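PDB 2BJR: MFP2b from Ascaris suum, which probably enhances polymerization of the major sperm protein cytoskeleton that drives the amoeboid motility of nematode sperm, and binds zinc. Local coordinates for residues A[308-320]-A[326-338]. Numbering follows the deposited sequence.
Sequences HKGNISPAVLIVD and GKADIRNERATIG
L317 lays its two methyl groups over strand 334-339: CD1 lies 4.0 Å from A335 CB, while CD2 rests on the T336 backbone and reaches I337 CG2. Its CG stands anti to the carbonyl carbon (chi1 -79°), directing the fork across the sheet face past G326. V319 CG2 extends this apolar patch to I337 CD1, at 4.1 Å. On the same face A315 CB touches A328 CB at 3.8 Å.

The backbones pair as an antiparallel hairpin. S313 and A328 exchange two hydrogen bonds, as do, less evenly, A315 and G326: G326 N meets A315 O at 2.8 Å, whereas A315 N reaches G326 O at 3.2 Å from 53° above the carbonyl plane. P314 and K327 form the non-hydrogen-bonded pair between them.

Ahead of S313 no further backbone pair forms; two waters bridge the segments, alongside CA-H...O contacts such as D329 CA to N311 O at 3.6 Å. One water donates to N311 O and S313 OG, which also bonds V303, and accepts from I330 N; a second joins N311 N to D329 OD1. D329 CG is anti to its own nitrogen (chi1 -179°), bringing OD2 within 3.3 Å of G310 CA. N332 holds the carboxylate from above its plane: its backbone N bonds OD1 in an Asx motif and its ND2 bonds OD2 at 2.7 Å.

Strand 322-329 pairs with both 313-319 and 334-339 in a curled antiparallel sheet, with strand 355-361 along the other edge of 313-319, L346 of strand 342-347 against L317, and strand 238-247 packed on I312 and K327.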
# COMPACT_ATOMS: atom_id res chain seq x y z
N HIS A 308 -6.57 7.47 -12.76
CA HIS A 308 -7.39 7.90 -13.91
C HIS A 308 -6.56 8.49 -15.04
O HIS A 308 -6.98 8.48 -16.18
CB HIS A 308 -8.52 8.84 -13.48
CG HIS A 308 -8.05 10.16 -12.95
ND1 HIS A 308 -7.97 10.42 -11.60
CD2 HIS A 308 -7.62 11.27 -13.58
CE1 HIS A 308 -7.51 11.65 -11.42
NE2 HIS A 308 -7.30 12.19 -12.61
N LYS A 309 -5.39 9.03 -14.75
CA LYS A 309 -4.49 9.55 -15.80
C LYS A 309 -3.63 8.47 -16.49
O LYS A 309 -2.83 8.80 -17.35
CB LYS A 309 -3.55 10.59 -15.24
CG LYS A 309 -4.19 11.93 -14.83
CD LYS A 309 -3.12 13.01 -14.99
CE LYS A 309 -3.27 14.18 -14.06
NZ LYS A 309 -1.98 15.01 -14.08
N GLY A 310 -3.75 7.22 -16.10
CA GLY A 310 -2.87 6.18 -16.63
C GLY A 310 -2.39 5.27 -15.52
O GLY A 310 -2.04 5.75 -14.44
N ASN A 311 -2.36 3.97 -15.77
CA ASN A 311 -1.89 3.00 -14.80
C ASN A 311 -0.40 2.84 -14.92
O ASN A 311 0.14 2.81 -16.01
CB ASN A 311 -2.61 1.69 -15.02
CG ASN A 311 -4.12 1.89 -15.11
OD1 ASN A 311 -4.68 2.76 -14.40
ND2 ASN A 311 -4.78 1.16 -16.01
N ILE A 312 0.29 2.81 -13.79
CA ILE A 312 1.74 2.91 -13.80
C ILE A 312 2.39 1.61 -13.37
O ILE A 312 1.99 1.01 -12.38
CB ILE A 312 2.14 4.07 -12.89
CG1 ILE A 312 1.42 5.37 -13.31
CG2 ILE A 312 3.62 4.28 -12.95
CD1 ILE A 312 1.75 5.88 -14.71
N SER A 313 3.43 1.20 -14.08
CA SER A 313 4.14 -0.06 -13.87
C SER A 313 5.63 0.21 -13.66
O SER A 313 6.14 1.21 -14.20
CB SER A 313 4.00 -0.97 -15.11
OG SER A 313 2.63 -1.23 -15.37
N PRO A 314 6.35 -0.68 -12.94
CA PRO A 314 7.80 -0.55 -12.84
C PRO A 314 8.45 -0.97 -14.18
O PRO A 314 8.00 -1.93 -14.78
CB PRO A 314 8.18 -1.57 -11.72
CG PRO A 314 6.92 -2.00 -11.13
CD PRO A 314 5.88 -1.87 -12.20
N ALA A 315 9.52 -0.30 -14.59
CA ALA A 315 10.14 -0.55 -15.89
C ALA A 315 11.58 -0.11 -15.87
O ALA A 315 11.91 0.95 -15.35
CB ALA A 315 9.41 0.17 -16.97
N VAL A 316 12.46 -0.94 -16.42
CA VAL A 316 13.82 -0.56 -16.67
C VAL A 316 13.86 0.02 -18.08
O VAL A 316 13.44 -0.63 -19.05
CB VAL A 316 14.73 -1.80 -16.60
CG1 VAL A 316 16.14 -1.44 -16.93
CG2 VAL A 316 14.66 -2.46 -15.22
N LEU A 317 14.34 1.25 -18.19
CA LEU A 317 14.54 1.96 -19.44
C LEU A 317 15.97 1.77 -19.91
O LEU A 317 16.87 1.58 -19.09
CB LEU A 317 14.32 3.46 -19.25
CG LEU A 317 12.88 3.96 -19.19
CD1 LEU A 317 12.18 3.41 -17.99
CD2 LEU A 317 12.85 5.48 -19.21
N ILE A 318 16.17 1.83 -21.22
CA ILE A 318 17.50 1.92 -21.81
C ILE A 318 17.75 3.35 -22.25
O ILE A 318 17.08 3.84 -23.15
CB ILE A 318 17.62 0.98 -23.04
CG1 ILE A 318 17.26 -0.45 -22.68
CG2 ILE A 318 19.02 1.07 -23.63
CD1 ILE A 318 18.07 -1.04 -21.54
N VAL A 319 18.68 4.02 -21.58
CA VAL A 319 19.00 5.42 -21.79
C VAL A 319 20.51 5.55 -21.97
O VAL A 319 21.29 5.16 -21.09
CB VAL A 319 18.57 6.26 -20.56
CG1 VAL A 319 19.05 7.75 -20.69
CG2 VAL A 319 17.12 6.20 -20.39
N ASP A 320 20.94 6.07 -23.12
CA ASP A 320 22.37 6.21 -23.39
C ASP A 320 23.00 4.82 -23.37
O ASP A 320 24.12 4.65 -22.91
CB ASP A 320 23.05 7.11 -22.33
CG ASP A 320 22.63 8.59 -22.43
OD1 ASP A 320 22.06 9.00 -23.47
OD2 ASP A 320 22.85 9.42 -21.49
N GLY A 326 12.86 2.94 -13.63
CA GLY A 326 11.84 3.98 -13.46
C GLY A 326 10.44 3.44 -13.67
O GLY A 326 10.04 2.44 -13.08
N LYS A 327 9.64 4.14 -14.44
CA LYS A 327 8.21 3.79 -14.50
C LYS A 327 7.72 3.80 -15.95
O LYS A 327 8.32 4.46 -16.79
CB LYS A 327 7.42 4.76 -13.60
CG LYS A 327 7.27 6.21 -14.21
CD LYS A 327 6.72 7.20 -13.16
CE LYS A 327 6.55 8.62 -13.75
NZ LYS A 327 5.29 8.71 -14.60
N ALA A 328 6.60 3.13 -16.23
CA ALA A 328 5.97 3.19 -17.57
C ALA A 328 4.47 3.08 -17.43
O ALA A 328 3.95 2.47 -16.47
CB ALA A 328 6.48 2.06 -18.48
N ASP A 329 3.81 3.70 -18.40
CA ASP A 329 2.41 3.54 -18.66
C ASP A 329 2.32 2.75 -19.96
O ASP A 329 2.61 3.28 -21.04
CB ASP A 329 1.80 4.90 -18.85
CG ASP A 329 0.30 4.86 -19.10
OD1 ASP A 329 -0.22 3.85 -19.58
OD2 ASP A 329 -0.44 5.83 -18.77
N ILE A 330 1.99 1.48 -19.84
CA ILE A 330 2.04 0.56 -20.95
C ILE A 330 0.97 0.97 -21.98
O ILE A 330 1.25 1.06 -23.15
CB ILE A 330 1.74 -0.88 -20.52
CG1 ILE A 330 2.76 -1.46 -19.50
CG2 ILE A 330 1.67 -1.81 -21.74
CD1 ILE A 330 4.13 -0.88 -19.49
N ARG A 331 -0.25 1.22 -21.52
CA ARG A 331 -1.35 1.48 -22.46
C ARG A 331 -1.05 2.74 -23.29
O ARG A 331 -1.41 2.83 -24.47
CB ARG A 331 -2.68 1.60 -21.74
CG ARG A 331 -3.33 0.29 -21.36
CD ARG A 331 -4.69 0.50 -20.67
NE ARG A 331 -5.35 -0.73 -20.26
CZ ARG A 331 -6.02 -1.56 -21.08
NH1 ARG A 331 -6.12 -1.31 -22.38
NH2 ARG A 331 -6.59 -2.65 -20.58
N ASN A 332 -0.37 3.72 -22.70
CA ASN A 332 -0.16 5.00 -23.34
C ASN A 332 1.25 5.12 -23.93
O ASN A 332 1.68 6.19 -24.37
CB ASN A 332 -0.51 6.11 -22.34
CG ASN A 332 -2.04 6.09 -21.92
OD1 ASN A 332 -2.94 5.87 -22.78
ND2 ASN A 332 -2.34 6.37 -20.62
N GLU A 333 1.98 4.01 -23.95
CA GLU A 333 3.36 3.97 -24.42
C GLU A 333 4.21 5.16 -23.96
O GLU A 333 4.68 5.97 -24.78
CB GLU A 333 3.39 3.84 -25.94
CG GLU A 333 2.82 2.51 -26.43
CD GLU A 333 3.00 2.32 -27.93
OE1 GLU A 333 3.01 3.35 -28.63
OE2 GLU A 333 3.24 1.15 -28.36
N ARG A 334 4.40 5.28 -22.66
CA ARG A 334 5.28 6.30 -22.10
C ARG A 334 6.12 5.65 -21.01
O ARG A 334 5.64 4.73 -20.34
CB ARG A 334 4.40 7.38 -21.49
CG ARG A 334 5.08 8.66 -21.12
CD ARG A 334 4.08 9.82 -20.92
NE ARG A 334 4.76 11.06 -20.67
CZ ARG A 334 5.04 11.53 -19.47
NH1 ARG A 334 4.76 10.83 -18.39
NH2 ARG A 334 5.69 12.68 -19.36
N ALA A 335 7.34 6.11 -20.84
CA ALA A 335 8.21 5.62 -19.77
C ALA A 335 9.18 6.71 -19.39
O ALA A 335 9.70 7.46 -20.25
CB ALA A 335 8.96 4.36 -20.22
N THR A 336 9.43 6.83 -18.09
CA THR A 336 10.33 7.86 -17.58
C THR A 336 11.19 7.45 -16.39
O THR A 336 10.93 6.44 -15.75
CB THR A 336 9.55 9.15 -17.22
OG1 THR A 336 9.03 9.10 -15.89
CG2 THR A 336 8.29 9.36 -18.04
N ILE A 337 12.24 8.24 -16.15
CA ILE A 337 13.08 8.11 -14.97
C ILE A 337 13.33 9.50 -14.42
O ILE A 337 13.22 10.51 -15.16
CB ILE A 337 14.43 7.47 -15.31
CG1 ILE A 337 15.12 8.19 -16.49
CG2 ILE A 337 14.29 6.03 -15.56
CD1 ILE A 337 16.61 7.82 -16.65
N GLY A 338 13.65 9.55 -13.14
CA GLY A 338 14.32 10.70 -12.59
C GLY A 338 15.81 10.52 -12.82
O GLY A 338 16.35 9.50 -12.45
O HOH W 1 1.17 0.46 -17.13
O HOH W 2 -2.61 3.22 -18.56
O HOH W 3 -3.27 -1.07 -17.63